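Local structure of hepatocyte growth factor-regulated tyrosine kinase substrate (1DVP) at residues A[31-36]-A[67-72]; A[8-13]-A[63-68]. The protein is essential for endosome membrane invagination and multivesicular body formation, binds ubiquitin, and dampens tyrosine kinase signalling by promoting degradation of activated receptors, potentially by sorting them. All blocks are in the same frame, centred on the assembly; numbering follows the deposited sequence.

Contact 1 of 2, residues A[31-36]-A[67-72]; sequences DEINQK and ESIVKN
The flat amide of Asn34 reaches the carbonyl oxygen of Asn72 with its outer end. As built, OD1 of Asn34 lies 3.1 Å from O of Asn72; two acceptors so close suggest that the nitrogen and oxygen of this amide should be exchanged, so which atom faces the carbonyl stays doubtful. Phe173 of the second subunit packs against both asparagines, and Cys73 also touches Asn34. The amide of Asn72 itself is not used across the contact: its OD1 takes a hydrogen bond from the backbone N of Asp153.

Deeper in, the contact becomes purely apolar. Ile33 leaves its backbone toward the other helix, and its extended chain (chi2 179°) puts CD1 foremost. It comes in at about a right angle to Ile69 and rests against its branch point: CD1 of Ile33 is 3.7 Å from CG2 of Ile69 and 4.0 Å from CB of Ile69. Ile69 holds CG1 between its backbone N and carbonyl carbon (chi1 64°), which sends CD1 round to Ile33 as well, 4.0 Å from CD1 of that residue.

Just beyond Asn34, helix 23-34 closes with a Schellman motif at Lys36, while Asp31 uses both carboxylate oxygens on backbone N-H groups of Phe173 and Thr174 of the second subunit. Within the VHS domain, the contact thus joins the C-terminal ends of helices 23-34 and 56-72, with Val77 of helix 74-81 and Ala43 and Ile47 of helix 40-51 packed around the isoleucine pair.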
loop_
_atom_site.group_PDB
_atom_site.type_symbol
_atom_site.label_atom_id
_atom_site.label_comp_id
_atom_site.label_asym_id
_atom_site.label_seq_id
_atom_site.Cartn_x
_atom_site.Cartn_y
_atom_site.Cartn_z
ATOM N N ASP A 31 -21.962 4.153 8.059
ATOM C CA ASP A 31 -21.916 5.467 7.401
ATOM C C ASP A 31 -23.228 6.264 7.606
ATOM O O ASP A 31 -23.200 7.474 7.896
ATOM C CB ASP A 31 -21.651 5.295 5.894
ATOM C CG ASP A 31 -20.170 4.990 5.591
ATOM O OD1 ASP A 31 -19.310 5.339 6.437
ATOM O OD2 ASP A 31 -19.893 4.428 4.517
ATOM N N GLU A 32 -24.384 5.593 7.438
ATOM C CA GLU A 32 -25.674 6.292 7.608
ATOM C C GLU A 32 -25.773 6.907 9.002
ATOM O O GLU A 32 -26.295 8.002 9.138
ATOM C CB GLU A 32 -26.883 5.363 7.344
ATOM C CG GLU A 32 -26.859 4.767 5.933
ATOM C CD GLU A 32 -27.954 3.733 5.593
ATOM O OE1 GLU A 32 -28.004 2.615 6.176
ATOM O OE2 GLU A 32 -28.752 4.049 4.685
ATOM N N ILE A 33 -25.249 6.243 10.029
ATOM C CA ILE A 33 -25.320 6.802 11.372
ATOM C C ILE A 33 -24.324 7.959 11.517
ATOM O O ILE A 33 -24.656 9.059 12.009
ATOM C CB ILE A 33 -25.023 5.721 12.434
ATOM C CG1 ILE A 33 -26.107 4.637 12.377
ATOM C CG2 ILE A 33 -24.930 6.351 13.819
ATOM C CD1 ILE A 33 -25.877 3.464 13.416
ATOM N N ASN A 34 -23.108 7.709 11.053
ATOM C CA ASN A 34 -22.038 8.697 11.109
ATOM C C ASN A 34 -22.428 9.971 10.350
ATOM O O ASN A 34 -22.130 11.065 10.796
ATOM C CB ASN A 34 -20.752 8.085 10.537
ATOM C CG ASN A 34 -20.101 7.040 11.489
ATOM O OD1 ASN A 34 -19.310 6.222 11.045
ATOM N ND2 ASN A 34 -20.427 7.089 12.779
ATOM N N GLN A 35 -23.127 9.823 9.220
ATOM C CA GLN A 35 -23.530 10.993 8.439
ATOM C C GLN A 35 -24.880 11.627 8.845
ATOM O O GLN A 35 -25.349 12.552 8.208
ATOM C CB GLN A 35 -23.513 10.647 6.943
ATOM C CG GLN A 35 -22.082 10.485 6.397
ATOM C CD GLN A 35 -22.013 10.070 4.919
ATOM O OE1 GLN A 35 -22.624 9.064 4.508
ATOM N NE2 GLN A 35 -21.239 10.839 4.110
ATOM N N LYS A 36 -25.483 11.120 9.913
ATOM C CA LYS A 36 -26.770 11.600 10.424
ATOM C C LYS A 36 -28.002 11.284 9.553
ATOM O O LYS A 36 -29.007 12.007 9.594
ATOM C CB LYS A 36 -26.715 13.111 10.673
ATOM C CG LYS A 36 -25.441 13.624 11.325
ATOM C CD LYS A 36 -25.372 13.291 12.789
ATOM C CE LYS A 36 -24.529 14.340 13.539
ATOM N NZ LYS A 36 -23.061 14.223 13.299
ATOM N N GLU A 67 -22.261 -4.794 17.211
ATOM C CA GLU A 67 -20.835 -4.733 17.492
ATOM C C GLU A 67 -20.162 -3.683 16.591
ATOM O O GLU A 67 -19.299 -2.915 17.028
ATOM C CB GLU A 67 -20.223 -6.102 17.255
ATOM C CG GLU A 67 -18.686 -6.196 17.390
ATOM C CD GLU A 67 -18.209 -7.615 17.048
ATOM O OE1 GLU A 67 -19.103 -8.479 16.817
ATOM O OE2 GLU A 67 -16.984 -7.874 16.998
ATOM N N SER A 68 -20.587 -3.667 15.328
ATOM C CA SER A 68 -20.044 -2.760 14.329
ATOM C C SER A 68 -20.339 -1.297 14.539
ATOM O O SER A 68 -19.453 -0.476 14.325
ATOM C CB SER A 68 -20.519 -3.160 12.923
ATOM O OG SER A 68 -20.071 -4.449 12.628
ATOM N N ILE A 69 -21.562 -0.940 14.921
ATOM C CA ILE A 69 -21.809 0.490 15.107
ATOM C C ILE A 69 -21.154 0.996 16.398
ATOM O O ILE A 69 -20.738 2.147 16.481
ATOM C CB ILE A 69 -23.346 0.848 15.066
ATOM C CG1 ILE A 69 -24.103 0.190 16.228
ATOM C CG2 ILE A 69 -23.953 0.364 13.745
ATOM C CD1 ILE A 69 -25.550 0.744 16.392
ATOM N N VAL A 70 -21.033 0.119 17.395
ATOM C CA VAL A 70 -20.405 0.519 18.639
ATOM C C VAL A 70 -18.964 0.746 18.292
ATOM O O VAL A 70 -18.320 1.686 18.756
ATOM C CB VAL A 70 -20.492 -0.589 19.734
ATOM C CG1 VAL A 70 -19.453 -0.304 20.882
ATOM C CG2 VAL A 70 -21.880 -0.608 20.324
ATOM N N LYS A 71 -18.424 -0.130 17.467
ATOM C CA LYS A 71 -17.041 0.029 17.099
ATOM C C LYS A 71 -16.741 1.165 16.080
ATOM O O LYS A 71 -15.689 1.829 16.172
ATOM C CB LYS A 71 -16.511 -1.284 16.557
ATOM C CG LYS A 71 -15.102 -1.201 16.086
ATOM C CD LYS A 71 -14.491 -2.557 16.056
ATOM C CE LYS A 71 -14.453 -3.073 14.630
ATOM N NZ LYS A 71 -13.824 -4.431 14.624
ATOM N N ASN A 72 -17.643 1.373 15.122
ATOM C CA ASN A 72 -17.414 2.364 14.072
ATOM C C ASN A 72 -18.161 3.682 14.150
ATOM O O ASN A 72 -17.967 4.530 13.288
ATOM C CB ASN A 72 -17.732 1.757 12.690
ATOM C CG ASN A 72 -16.837 0.604 12.360
ATOM O OD1 ASN A 72 -15.669 0.575 12.770
ATOM N ND2 ASN A 72 -17.360 -0.353 11.627
#

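Contact 2 of 2, residues A[8-13]-A[63-68]; sequences KNLENA and LLVLES
This is a small, wholly apolar helix-to-helix contact in the VHS domain, in which Val65 of helix 56-72 packs against Leu10 and Ala13, one turn apart on the N-terminal helix 5-14. About 105 Å² is buried between the segments, and no hydrogen bond crosses from one to the other.

Val65 sits at the centre and has a methyl for each partner. With CG1 anti to the backbone N (chi1 171°), its two branches spread across the facing helix. CG1 of Val65 meets CD1 of Leu10 at 3.8 Å, and CG2 of Val65 lies 4.0 Å from CB of Ala13. CG2 also comes within 4.2 Å of CD1 of Leu10, so that leucine methyl is approached by both branches of the valine.

Leu10 does its part with a single methyl. Its CB does not aim at the other helix; the side chain swings out with CG opposite the backbone N (chi1 -173°) and brings CD1 over to Val65, the two side chains meeting at a slant. Ala13 directs its CB toward helix 56-72, and the CA atoms of Ala13 and Val65 are the nearest pair between the segments, 7.5 Å apart.

Around this pairing, helix 40-51 packs on both partners: Ala46 and Lys50 touch Leu10, and Ile47 touches Val65. Lys50 also makes a salt bridge to Glu11, tying helix 40-51 to helix 5-14. Helix 23-34 lies alongside, with Leu28 and Ile29 against Asn9 and Ile26 against Ser68, while helix 100-116 takes up another part of helix 56-72 through Val102 at Leu63 and Trp113 at Leu66.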
loop_
_atom_site.group_PDB
_atom_site.type_symbol
_atom_site.label_atom_id
_atom_site.label_comp_id
_atom_site.label_asym_id
_atom_site.label_seq_id
_atom_site.Cartn_x
_atom_site.Cartn_y
_atom_site.Cartn_z
ATOM N N LYS A 8 -33.708 -0.945 4.978
ATOM C CA LYS A 8 -33.464 -1.943 3.949
ATOM C C LYS A 8 -32.074 -2.570 4.160
ATOM O O LYS A 8 -31.868 -3.756 3.910
ATOM C CB LYS A 8 -33.553 -1.316 2.547
ATOM C CG LYS A 8 -33.039 -2.230 1.412
ATOM C CD LYS A 8 -34.186 -2.801 0.544
ATOM C CE LYS A 8 -33.722 -3.960 -0.337
ATOM N NZ LYS A 8 -32.455 -3.623 -1.052
ATOM N N ASN A 9 -31.112 -1.765 4.600
ATOM C CA ASN A 9 -29.781 -2.296 4.829
ATOM C C ASN A 9 -29.803 -3.231 6.049
ATOM O O ASN A 9 -29.138 -4.242 6.052
ATOM C CB ASN A 9 -28.749 -1.153 5.011
ATOM C CG ASN A 9 -28.533 -0.320 3.734
ATOM O OD1 ASN A 9 -28.469 -0.842 2.623
ATOM N ND2 ASN A 9 -28.403 0.995 3.910
ATOM N N LEU A 10 -30.574 -2.899 7.083
ATOM C CA LEU A 10 -30.630 -3.761 8.264
ATOM C C LEU A 10 -31.330 -5.099 7.902
ATOM O O LEU A 10 -30.886 -6.180 8.315
ATOM C CB LEU A 10 -31.350 -3.055 9.419
ATOM C CG LEU A 10 -31.374 -3.715 10.802
ATOM C CD1 LEU A 10 -29.924 -3.835 11.418
ATOM C CD2 LEU A 10 -32.267 -2.882 11.714
ATOM N N GLU A 11 -32.414 -5.018 7.130
ATOM C CA GLU A 11 -33.088 -6.237 6.673
ATOM C C GLU A 11 -32.044 -7.108 5.963
ATOM O O GLU A 11 -31.878 -8.273 6.282
ATOM C CB GLU A 11 -34.205 -5.918 5.673
ATOM C CG GLU A 11 -35.434 -5.345 6.270
ATOM C CD GLU A 11 -36.248 -6.342 7.063
ATOM O OE1 GLU A 11 -37.279 -5.919 7.640
ATOM O OE2 GLU A 11 -35.871 -7.528 7.122
ATOM N N ASN A 12 -31.355 -6.520 4.994
ATOM C CA ASN A 12 -30.313 -7.225 4.250
ATOM C C ASN A 12 -29.280 -7.858 5.173
ATOM O O ASN A 12 -29.010 -9.037 5.081
ATOM C CB ASN A 12 -29.569 -6.285 3.301
ATOM C CG ASN A 12 -30.346 -5.986 2.015
ATOM O OD1 ASN A 12 -31.300 -6.677 1.672
ATOM N ND2 ASN A 12 -29.918 -4.956 1.294
ATOM N N ALA A 13 -28.704 -7.051 6.061
ATOM C CA ALA A 13 -27.676 -7.511 6.997
ATOM C C ALA A 13 -28.131 -8.580 8.029
ATOM O O ALA A 13 -27.316 -9.384 8.536
ATOM C CB ALA A 13 -27.088 -6.304 7.709
ATOM N N LEU A 63 -26.652 -8.872 16.284
ATOM C CA LEU A 63 -25.641 -8.628 17.310
ATOM C C LEU A 63 -24.340 -8.170 16.639
ATOM O O LEU A 63 -23.601 -7.354 17.190
ATOM C CB LEU A 63 -25.385 -9.891 18.156
ATOM C CG LEU A 63 -26.570 -10.249 19.061
ATOM C CD1 LEU A 63 -26.289 -11.502 19.863
ATOM C CD2 LEU A 63 -26.846 -9.069 20.009
ATOM N N LEU A 64 -24.057 -8.732 15.462
ATOM C CA LEU A 64 -22.884 -8.355 14.688
ATOM C C LEU A 64 -23.076 -6.887 14.234
ATOM O O LEU A 64 -22.140 -6.084 14.284
ATOM C CB LEU A 64 -22.755 -9.279 13.468
ATOM C CG LEU A 64 -21.569 -8.969 12.555
ATOM C CD1 LEU A 64 -20.242 -8.992 13.345
ATOM C CD2 LEU A 64 -21.533 -9.961 11.417
ATOM N N VAL A 65 -24.287 -6.531 13.798
ATOM C CA VAL A 65 -24.539 -5.157 13.381
ATOM C C VAL A 65 -24.248 -4.243 14.578
ATOM O O VAL A 65 -23.606 -3.201 14.453
ATOM C CB VAL A 65 -26.021 -4.974 12.885
ATOM C CG1 VAL A 65 -26.359 -3.475 12.665
ATOM C CG2 VAL A 65 -26.211 -5.758 11.593
ATOM N N LEU A 66 -24.723 -4.652 15.745
ATOM C CA LEU A 66 -24.517 -3.889 16.970
ATOM C C LEU A 66 -23.032 -3.725 17.311
ATOM O O LEU A 66 -22.588 -2.648 17.658
ATOM C CB LEU A 66 -25.240 -4.595 18.125
ATOM C CG LEU A 66 -25.872 -3.720 19.230
ATOM C CD1 LEU A 66 -26.010 -4.617 20.479
ATOM C CD2 LEU A 66 -25.062 -2.440 19.536
ATOM N N GLU A 67 -22.261 -4.794 17.211
ATOM C CA GLU A 67 -20.835 -4.733 17.492
ATOM C C GLU A 67 -20.162 -3.683 16.591
ATOM O O GLU A 67 -19.299 -2.915 17.028
ATOM C CB GLU A 67 -20.223 -6.102 17.255
ATOM C CG GLU A 67 -18.686 -6.196 17.390
ATOM C CD GLU A 67 -18.209 -7.615 17.048
ATOM O OE1 GLU A 67 -19.103 -8.479 16.817
ATOM O OE2 GLU A 67 -16.984 -7.874 16.998
ATOM N N SER A 68 -20.587 -3.667 15.328
ATOM C CA SER A 68 -20.044 -2.760 14.329
ATOM C C SER A 68 -20.339 -1.297 14.539
ATOM O O SER A 68 -19.453 -0.476 14.325
ATOM C CB SER A 68 -20.519 -3.160 12.923
ATOM O OG SER A 68 -20.071 -4.449 12.628
#

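How the contacts relate
Contacts 1 and 2 have centres about 11 Å apart and share helix 56-72, including Glu67 and Ser68. Along the chain, 8-13 comes first, then 31-36 on the next helix, and both pack against the later stretch 63-72, contact 2 one turn before contact 1. The two earlier helices are also joined directly: ND2 of Asn9 lies 2.8 Å from OE1 of Glu32, a probable hydrogen bond. Helix 56-72 is thus a common core element of the helical VHS superhelix, away from the zinc sites of the FYVE domain. The second subunit comes within reach at contact 1, whereas contact 2 lies within one chain.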